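Local coordinates for protein phosphoethanolamine N-methyltransferase 1 (Haemonchus contortus, PDB 4KRG) that probably catalyses S-adenosylmethionine-dependent methylation of phosphoethanolamine, an early step of phosphocholine biosynthesis in this nematode, at residues 18-21 with 22-25. Residues are numbered along the deposited sequence; the frame is centred on the assembly and turned at random.
Sequences TFWD and KYSD. With SAH (S-adenosyl-L-homocysteine), chain D.
F19, W20 and Y23 form an aromatic cluster at the C-terminal part of helix 9-21, where a type I beta turn runs from D21 to S24; W20 lines the pocket of a Rossmann-type methyltransferase domain in which S-adenosylhomocysteine is bound. Y23 lies obliquely to both partners, its plane at 55° to the F19 ring and to the six-membered ring of W20. Its CE2 stands over one face of F19, near the rim, 3.8 Å from F19 CZ, while Y23 CD2 comes 4.0 Å from W20 CE3. The F19 ring reaches this place with CG anti to the backbone N (chi1 175°); its CE2 in turn lies over one face of the W20 indole. The opposite indole face receives the ribose of S-adenosylhomocysteine through C2', and W20 CH2 comes 3.5 Å from the ligand sulfur SD. W20 is thus sandwiched between F19 and the ligand, with Y133 meeting it edge-to-face and F91 of helix 89-98 touching both W20 and Y23. Y23 OH is hydrogen-bonded to M175 O, which ties down the far end of that ring. The solvent-exposed K22 is bent at chi3 (-64°), which brings its end obliquely to the F19 ring, NZ 3.7 Å from F19 CD1; D180 offers this amine a long, weak ion pair. In the backbone, Y23 N donates to W20 O at 3.0 Å, and S24 N closes the turn on D21 O at 3.3 Å, its N-H pointing fairly straight at the acceptor.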
loop_
_atom_site.group_PDB
_atom_site.type_symbol
_atom_site.label_atom_id
_atom_site.label_comp_id
_atom_site.label_asym_id
_atom_site.label_seq_id
_atom_site.Cartn_x
_atom_site.Cartn_y
_atom_site.Cartn_z
ATOM N N THR A 18 -24.677 2.478 -15.111
ATOM C CA THR A 18 -24.775 2.980 -16.481
ATOM C C THR A 18 -23.413 2.986 -17.173
ATOM O O THR A 18 -23.298 2.622 -18.344
ATOM C CB THR A 18 -25.327 4.412 -16.516
ATOM O OG1 THR A 18 -26.455 4.513 -15.646
ATOM C CG2 THR A 18 -25.747 4.786 -17.925
ATOM N N PHE A 19 -22.384 3.419 -16.452
ATOM C CA PHE A 19 -21.028 3.386 -16.978
ATOM C C PHE A 19 -20.647 1.961 -17.361
ATOM O O PHE A 19 -20.146 1.715 -18.454
ATOM C CB PHE A 19 -20.030 3.935 -15.959
ATOM C CG PHE A 19 -18.596 3.815 -16.394
ATOM C CD1 PHE A 19 -18.031 4.761 -17.236
ATOM C CD2 PHE A 19 -17.809 2.756 -15.956
ATOM C CE1 PHE A 19 -16.709 4.650 -17.638
ATOM C CE2 PHE A 19 -16.485 2.639 -16.353
ATOM C CZ PHE A 19 -15.933 3.585 -17.194
ATOM N N TRP A 20 -20.899 1.016 -16.466
ATOM C CA TRP A 20 -20.512 -0.359 -16.740
ATOM C C TRP A 20 -21.410 -1.031 -17.770
ATOM O O TRP A 20 -20.988 -1.969 -18.441
ATOM C CB TRP A 20 -20.383 -1.165 -15.446
ATOM C CG TRP A 20 -19.055 -0.930 -14.813
ATOM C CD1 TRP A 20 -18.788 -0.193 -13.699
ATOM C CD2 TRP A 20 -17.805 -1.397 -15.306
ATOM N NE1 TRP A 20 -17.437 -0.192 -13.452
ATOM C CE2 TRP A 20 -16.802 -0.926 -14.428
ATOM C CE3 TRP A 20 -17.410 -2.176 -16.399
ATOM C CZ2 TRP A 20 -15.452 -1.206 -14.611
ATOM C CZ3 TRP A 20 -16.075 -2.456 -16.582
ATOM C CH2 TRP A 20 -15.109 -1.971 -15.695
ATOM N N ASP A 21 -22.636 -0.536 -17.907
ATOM C CA ASP A 21 -23.520 -0.991 -18.976
ATOM C C ASP A 21 -22.860 -0.829 -20.345
ATOM O O ASP A 21 -23.086 -1.635 -21.244
ATOM C CB ASP A 21 -24.850 -0.232 -18.951
ATOM C CG ASP A 21 -25.828 -0.789 -17.938
ATOM O OD1 ASP A 21 -25.610 -1.919 -17.459
ATOM O OD2 ASP A 21 -26.826 -0.098 -17.632
ATOM N N LYS A 22 -22.041 0.209 -20.490
ATOM C CA LYS A 22 -21.362 0.486 -21.753
ATOM C C LYS A 22 -20.414 -0.639 -22.172
ATOM O O LYS A 22 -20.041 -0.735 -23.338
ATOM C CB LYS A 22 -20.603 1.823 -21.687
ATOM C CG LYS A 22 -21.495 3.052 -21.520
ATOM C CD LYS A 22 -20.719 4.368 -21.650
ATOM C CE LYS A 22 -19.684 4.539 -20.544
ATOM N NZ LYS A 22 -18.947 5.835 -20.658
ATOM N N TYR A 23 -20.038 -1.495 -21.225
ATOM C CA TYR A 23 -19.055 -2.546 -21.487
ATOM C C TYR A 23 -19.650 -3.955 -21.520
ATOM O O TYR A 23 -18.955 -4.914 -21.840
ATOM C CB TYR A 23 -17.894 -2.458 -20.478
ATOM C CG TYR A 23 -17.129 -1.156 -20.588
ATOM C CD1 TYR A 23 -16.099 -1.015 -21.507
ATOM C CD2 TYR A 23 -17.456 -0.059 -19.799
ATOM C CE1 TYR A 23 -15.406 0.181 -21.636
ATOM C CE2 TYR A 23 -16.770 1.146 -19.923
ATOM C CZ TYR A 23 -15.745 1.256 -20.842
ATOM O OH TYR A 23 -15.046 2.438 -20.975
ATOM N N SER A 24 -20.937 -4.078 -21.209
ATOM C CA SER A 24 -21.593 -5.390 -21.149
ATOM C C SER A 24 -21.676 -6.084 -22.513
ATOM O O SER A 24 -21.947 -7.285 -22.595
ATOM C CB SER A 24 -22.982 -5.282 -20.512
ATOM O OG SER A 24 -23.893 -4.631 -21.380
ATOM N N ASP A 25 -21.441 -5.322 -23.577
ATOM C CA ASP A 25 -21.337 -5.881 -24.918
ATOM C C ASP A 25 -19.978 -6.546 -25.085
ATOM O O ASP A 25 -19.778 -7.345 -25.998
ATOM C CB ASP A 25 -21.474 -4.778 -25.962
ATOM C CG ASP A 25 -20.317 -3.783 -25.911
ATOM O OD1 ASP A 25 -20.067 -3.201 -24.832
ATOM O OD2 ASP A 25 -19.651 -3.588 -26.952
HETATM N N SAH D . -12.648 -7.303 -10.222
HETATM C CA SAH D . -12.621 -7.759 -11.621
HETATM C CB SAH D . -13.344 -6.686 -12.506
HETATM C CG SAH D . -12.772 -5.277 -12.362
HETATM S SD SAH D . -13.721 -3.966 -13.185
HETATM C C SAH D . -11.238 -7.994 -12.078
HETATM O O SAH D . -10.330 -7.295 -11.654
HETATM O OXT SAH D . -11.063 -8.653 -13.080
HETATM C "C5'" SAH D . -15.119 -3.625 -12.085
HETATM C "C4'" SAH D . -16.090 -4.648 -11.849
HETATM O "O4'" SAH D . -16.825 -4.345 -10.633
HETATM C "C3'" SAH D . -17.087 -4.709 -12.936
HETATM O "O3'" SAH D . -17.433 -6.054 -13.175
HETATM C "C2'" SAH D . -18.241 -3.997 -12.406
HETATM O "O2'" SAH D . -19.427 -4.451 -12.994
HETATM C "C1'" SAH D . -18.181 -4.319 -10.960
HETATM N N9 SAH D . -18.913 -3.336 -10.087
HETATM C C8 SAH D . -18.678 -2.024 -9.959
HETATM N N7 SAH D . -19.460 -1.575 -8.975
HETATM C C5 SAH D . -20.180 -2.582 -8.477
HETATM C C6 SAH D . -21.142 -2.681 -7.458
HETATM N N6 SAH D . -21.532 -1.582 -6.729
HETATM N N1 SAH D . -21.675 -3.890 -7.208
HETATM C C2 SAH D . -21.319 -4.971 -7.893
HETATM N N3 SAH D . -20.403 -4.905 -8.874
HETATM C C4 SAH D . -19.820 -3.732 -9.182
HETATM O O HOH W 1 -22.826 -1.777 -23.718
#